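Local coordinates for probable amino acid aminotransferase (Mycobacterium tuberculosis, PDB 6Q1S), which is probably an amino acid aminotransferase of the class IV family and binds 4'-deoxy-4'-aminopyridoxal-5'-phosphate and 2-oxoglutaric acid, at residues B[30-39]-B[88-97]. Residues are numbered along the deposited sequence; the frame is centred on the assembly and turned at random.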
loop_
_atom_site.group_PDB
_atom_site.type_symbol
_atom_site.label_atom_id
_atom_site.label_comp_id
_atom_site.label_asym_id
_atom_site.label_seq_id
_atom_site.Cartn_x
_atom_site.Cartn_y
_atom_site.Cartn_z
ATOM N N ASP B 30 1.019 -6.928 2.830
ATOM C CA ASP B 30 2.424 -7.322 2.754
ATOM C C ASP B 30 2.531 -8.538 1.844
ATOM O O ASP B 30 2.472 -9.685 2.288
ATOM C CB ASP B 30 2.967 -7.615 4.147
ATOM C CG ASP B 30 4.478 -7.642 4.193
ATOM O OD1 ASP B 30 5.035 -7.947 5.268
ATOM O OD2 ASP B 30 5.113 -7.325 3.168
ATOM N N GLY B 31 2.703 -8.283 0.554
ATOM C CA GLY B 31 2.850 -9.360 -0.408
ATOM C C GLY B 31 2.983 -8.793 -1.802
ATOM O O GLY B 31 2.907 -7.580 -2.014
ATOM N N VAL B 32 3.187 -9.697 -2.759
ATOM C CA VAL B 32 3.310 -9.330 -4.162
ATOM C C VAL B 32 2.287 -10.125 -4.960
ATOM O O VAL B 32 1.792 -11.166 -4.520
ATOM C CB VAL B 32 4.734 -9.572 -4.704
ATOM C CG1 VAL B 32 5.749 -8.786 -3.892
ATOM C CG2 VAL B 32 5.065 -11.057 -4.694
ATOM N N PHE B 33 1.969 -9.624 -6.153
ATOM C CA PHE B 33 1.006 -10.308 -7.000
ATOM C C PHE B 33 1.300 -10.017 -8.464
ATOM O O PHE B 33 2.121 -9.162 -8.804
ATOM C CB PHE B 33 -0.436 -9.917 -6.646
ATOM C CG PHE B 33 -0.891 -8.621 -7.256
ATOM C CD1 PHE B 33 -0.512 -7.408 -6.707
ATOM C CD2 PHE B 33 -1.723 -8.619 -8.363
ATOM C CE1 PHE B 33 -0.940 -6.215 -7.264
ATOM C CE2 PHE B 33 -2.156 -7.431 -8.925
ATOM C CZ PHE B 33 -1.764 -6.227 -8.373
ATOM N N GLU B 34 0.610 -10.758 -9.330
ATOM C CA GLU B 34 0.689 -10.593 -10.771
ATOM C C GLU B 34 -0.699 -10.783 -11.355
ATOM O O GLU B 34 -1.536 -11.484 -10.782
ATOM C CB GLU B 34 1.670 -11.588 -11.408
ATOM C CG GLU B 34 3.133 -11.218 -11.239
ATOM C CD GLU B 34 3.497 -9.950 -11.981
ATOM O OE1 GLU B 34 2.932 -9.718 -13.071
ATOM O OE2 GLU B 34 4.346 -9.186 -11.479
ATOM N N THR B 35 -0.941 -10.157 -12.503
ATOM C CA THR B 35 -2.219 -10.266 -13.195
ATOM C C THR B 35 -1.975 -10.734 -14.619
ATOM O O THR B 35 -1.176 -10.134 -15.345
ATOM C CB THR B 35 -2.978 -8.933 -13.203
ATOM O OG1 THR B 35 -3.357 -8.588 -11.865
ATOM C CG2 THR B 35 -4.227 -9.036 -14.067
ATOM N N LEU B 36 -2.664 -11.802 -15.011
ATOM C CA LEU B 36 -2.500 -12.397 -16.325
ATOM C C LEU B 36 -3.852 -12.474 -17.016
ATOM O O LEU B 36 -4.893 -12.595 -16.366
ATOM C CB LEU B 36 -1.891 -13.805 -16.242
ATOM C CG LEU B 36 -0.484 -13.960 -15.662
ATOM C CD1 LEU B 36 -0.526 -14.032 -14.144
ATOM C CD2 LEU B 36 0.191 -15.193 -16.238
ATOM N N LEU B 37 -3.822 -12.399 -18.341
ATOM C CA LEU B 37 -5.021 -12.488 -19.160
ATOM C C LEU B 37 -5.095 -13.863 -19.808
ATOM O O LEU B 37 -4.123 -14.321 -20.419
ATOM C CB LEU B 37 -5.034 -11.395 -20.230
ATOM C CG LEU B 37 -6.225 -11.389 -21.191
ATOM C CD1 LEU B 37 -7.480 -10.882 -20.499
ATOM C CD2 LEU B 37 -5.908 -10.551 -22.420
ATOM N N VAL B 38 -6.238 -14.523 -19.662
ATOM C CA VAL B 38 -6.505 -15.780 -20.350
ATOM C C VAL B 38 -7.239 -15.458 -21.644
ATOM O O VAL B 38 -8.346 -14.911 -21.620
ATOM C CB VAL B 38 -7.325 -16.737 -19.471
ATOM C CG1 VAL B 38 -7.749 -17.957 -20.274
ATOM C CG2 VAL B 38 -6.520 -17.160 -18.254
ATOM N N ARG B 39 -6.625 -15.800 -22.775
ATOM C CA ARG B 39 -7.207 -15.521 -24.081
ATOM C C ARG B 39 -6.941 -16.694 -25.009
ATOM O O ARG B 39 -5.796 -17.139 -25.138
ATOM C CB ARG B 39 -6.640 -14.228 -24.684
ATOM C CG ARG B 39 -6.979 -14.038 -26.156
ATOM C CD ARG B 39 -6.346 -12.779 -26.733
ATOM N NE ARG B 39 -7.113 -11.576 -26.408
ATOM C CZ ARG B 39 -6.881 -10.377 -26.933
ATOM N NH1 ARG B 39 -5.906 -10.214 -27.816
ATOM N NH2 ARG B 39 -7.631 -9.341 -26.583
ATOM N N GLU B 88 -12.707 -14.284 -22.021
ATOM C CA GLU B 88 -11.407 -14.013 -21.435
ATOM C C GLU B 88 -11.518 -14.032 -19.914
ATOM O O GLU B 88 -12.591 -13.824 -19.339
ATOM C CB GLU B 88 -10.861 -12.673 -21.922
ATOM C CG GLU B 88 -10.299 -12.720 -23.336
ATOM C CD GLU B 88 -9.944 -11.348 -23.874
ATOM O OE1 GLU B 88 -9.622 -11.248 -25.077
ATOM O OE2 GLU B 88 -9.981 -10.371 -23.096
ATOM N N GLY B 89 -10.389 -14.300 -19.257
ATOM C CA GLY B 89 -10.363 -14.391 -17.818
ATOM C C GLY B 89 -9.277 -13.514 -17.229
ATOM O O GLY B 89 -8.286 -13.182 -17.880
ATOM N N ALA B 90 -9.489 -13.140 -15.974
ATOM C CA ALA B 90 -8.533 -12.350 -15.205
ATOM C C ALA B 90 -7.875 -13.290 -14.203
ATOM O O ALA B 90 -8.445 -13.584 -13.149
ATOM C CB ALA B 90 -9.220 -11.178 -14.512
ATOM N N LEU B 91 -6.678 -13.763 -14.537
ATOM C CA LEU B 91 -5.931 -14.682 -13.690
ATOM C C LEU B 91 -4.916 -13.894 -12.873
ATOM O O LEU B 91 -4.128 -13.122 -13.431
ATOM C CB LEU B 91 -5.233 -15.751 -14.534
ATOM C CG LEU B 91 -4.637 -16.951 -13.798
ATOM C CD1 LEU B 91 -4.851 -18.227 -14.596
ATOM C CD2 LEU B 91 -3.159 -16.728 -13.552
ATOM N N ARG B 92 -4.932 -14.096 -11.558
ATOM C CA ARG B 92 -4.063 -13.361 -10.651
ATOM C C ARG B 92 -3.330 -14.329 -9.735
ATOM O O ARG B 92 -3.908 -15.314 -9.271
ATOM C CB ARG B 92 -4.854 -12.350 -9.806
ATOM C CG ARG B 92 -5.085 -11.015 -10.498
ATOM C CD ARG B 92 -6.079 -10.148 -9.736
ATOM N NE ARG B 92 -7.380 -10.783 -9.544
ATOM C CZ ARG B 92 -8.358 -10.253 -8.814
ATOM N NH1 ARG B 92 -8.181 -9.081 -8.219
ATOM N NH2 ARG B 92 -9.512 -10.893 -8.677
ATOM N N LEU B 93 -2.050 -14.049 -9.496
ATOM C CA LEU B 93 -1.214 -14.816 -8.578
ATOM C C LEU B 93 -1.014 -14.008 -7.304
ATOM O O LEU B 93 -0.407 -12.936 -7.345
ATOM C CB LEU B 93 0.141 -15.136 -9.210
ATOM C CG LEU B 93 0.143 -15.344 -10.720
ATOM C CD1 LEU B 93 1.566 -15.431 -11.246
ATOM C CD2 LEU B 93 -0.625 -16.599 -11.053
ATOM N N ILE B 94 -1.507 -14.518 -6.181
ATOM C CA ILE B 94 -1.398 -13.830 -4.898
ATOM C C ILE B 94 -0.314 -14.514 -4.078
ATOM O O ILE B 94 -0.392 -15.718 -3.813
ATOM C CB ILE B 94 -2.736 -13.820 -4.145
ATOM C CG1 ILE B 94 -3.859 -13.329 -5.060
ATOM C CG2 ILE B 94 -2.633 -12.950 -2.899
ATOM C CD1 ILE B 94 -3.709 -11.887 -5.493
ATOM N N TYR B 95 0.698 -13.746 -3.674
ATOM C CA TYR B 95 1.854 -14.266 -2.946
ATOM C C TYR B 95 2.103 -13.337 -1.761
ATOM O O TYR B 95 2.673 -12.254 -1.922
ATOM C CB TYR B 95 3.074 -14.365 -3.857
ATOM C CG TYR B 95 4.263 -15.075 -3.249
ATOM C CD1 TYR B 95 4.096 -16.197 -2.448
ATOM C CD2 TYR B 95 5.557 -14.639 -3.503
ATOM C CE1 TYR B 95 5.185 -16.851 -1.897
ATOM C CE2 TYR B 95 6.651 -15.287 -2.962
ATOM C CZ TYR B 95 6.461 -16.391 -2.160
ATOM O OH TYR B 95 7.551 -17.038 -1.619
ATOM N N SER B 96 1.683 -13.766 -0.576
ATOM C CA SER B 96 1.768 -12.961 0.630
ATOM C C SER B 96 2.777 -13.552 1.603
ATOM O O SER B 96 3.168 -14.717 1.496
ATOM C CB SER B 96 0.401 -12.863 1.313
ATOM O OG SER B 96 0.537 -12.816 2.722
ATOM N N ARG B 97 3.188 -12.727 2.568
ATOM C CA ARG B 97 4.155 -13.162 3.568
ATOM C C ARG B 97 3.590 -14.211 4.517
ATOM O O ARG B 97 4.364 -14.850 5.238
ATOM C CB ARG B 97 4.671 -11.955 4.358
ATOM C CG ARG B 97 6.032 -12.177 5.008
ATOM C CD ARG B 97 6.625 -10.875 5.528
ATOM N NE ARG B 97 6.701 -9.851 4.490
ATOM C CZ ARG B 97 7.726 -9.708 3.654
ATOM N NH1 ARG B 97 8.773 -10.519 3.734
ATOM N NH2 ARG B 97 7.707 -8.749 2.740
#
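The carboxylate of Asp30 lies at the edge of the Arg97 guanidinium, on its NE side, at one end of a strand pair, the planes 38° apart. Two nitrogens take one oxygen each: NH2 of Arg97 lies 3.0 Å from OD2 of Asp30, on its syn side, whereas NE comes from above the carboxylate plane to OD1. At the other end the guanidinium of Arg39 is again met at its edge, but here NE and NH2 share a single oxygen, OE1 of Glu88, from the same face of the carboxylate; NE of Arg39 stands 2.9 Å from OE1 of Glu88. A third flat group, the Tyr95 ring, receives CG2 of Val32 at its edge, 3.8 Å from CD2 of Tyr95. Outside the pair, NH2 of Arg97 also donates to Met60 O, which probably helps to hold its rotation, the Tyr95 hydroxyl bonds to Pro63 O, and OE2 of Glu88 pairs with Arg122.

Between these ends, strands 31-39 and 89-96 run antiparallel and exchange paired backbone bonds at Val32-Tyr95, Glu34-Leu93, Leu36-Leu91 and Val38-Gly89. Leu36 CD1 lies across Leu93, 3.7 Å from its CG, the two side chains nearly at right angles, and also meets Leu91 CD2. On the opposite face Arg92 runs alongside Thr35, its CG 3.3 Å from Thr35 OG1, and beyond a bend at chi3 its NH1 makes a salt bridge with Glu100 of the second subunit. Glu34, paired with Arg52, has its side chain about 5 Å from the bound 4'-deoxy-4'-aminopyridoxal-5'-phosphate. These neighbouring antiparallel strands, linked through the short strand 42-43 and helices 46-59 and 67-84, are inner members of the antiparallel sheet of the smaller N-terminal domain in the class IV (fold type IV) aminotransferases, beside the cofactor pocket.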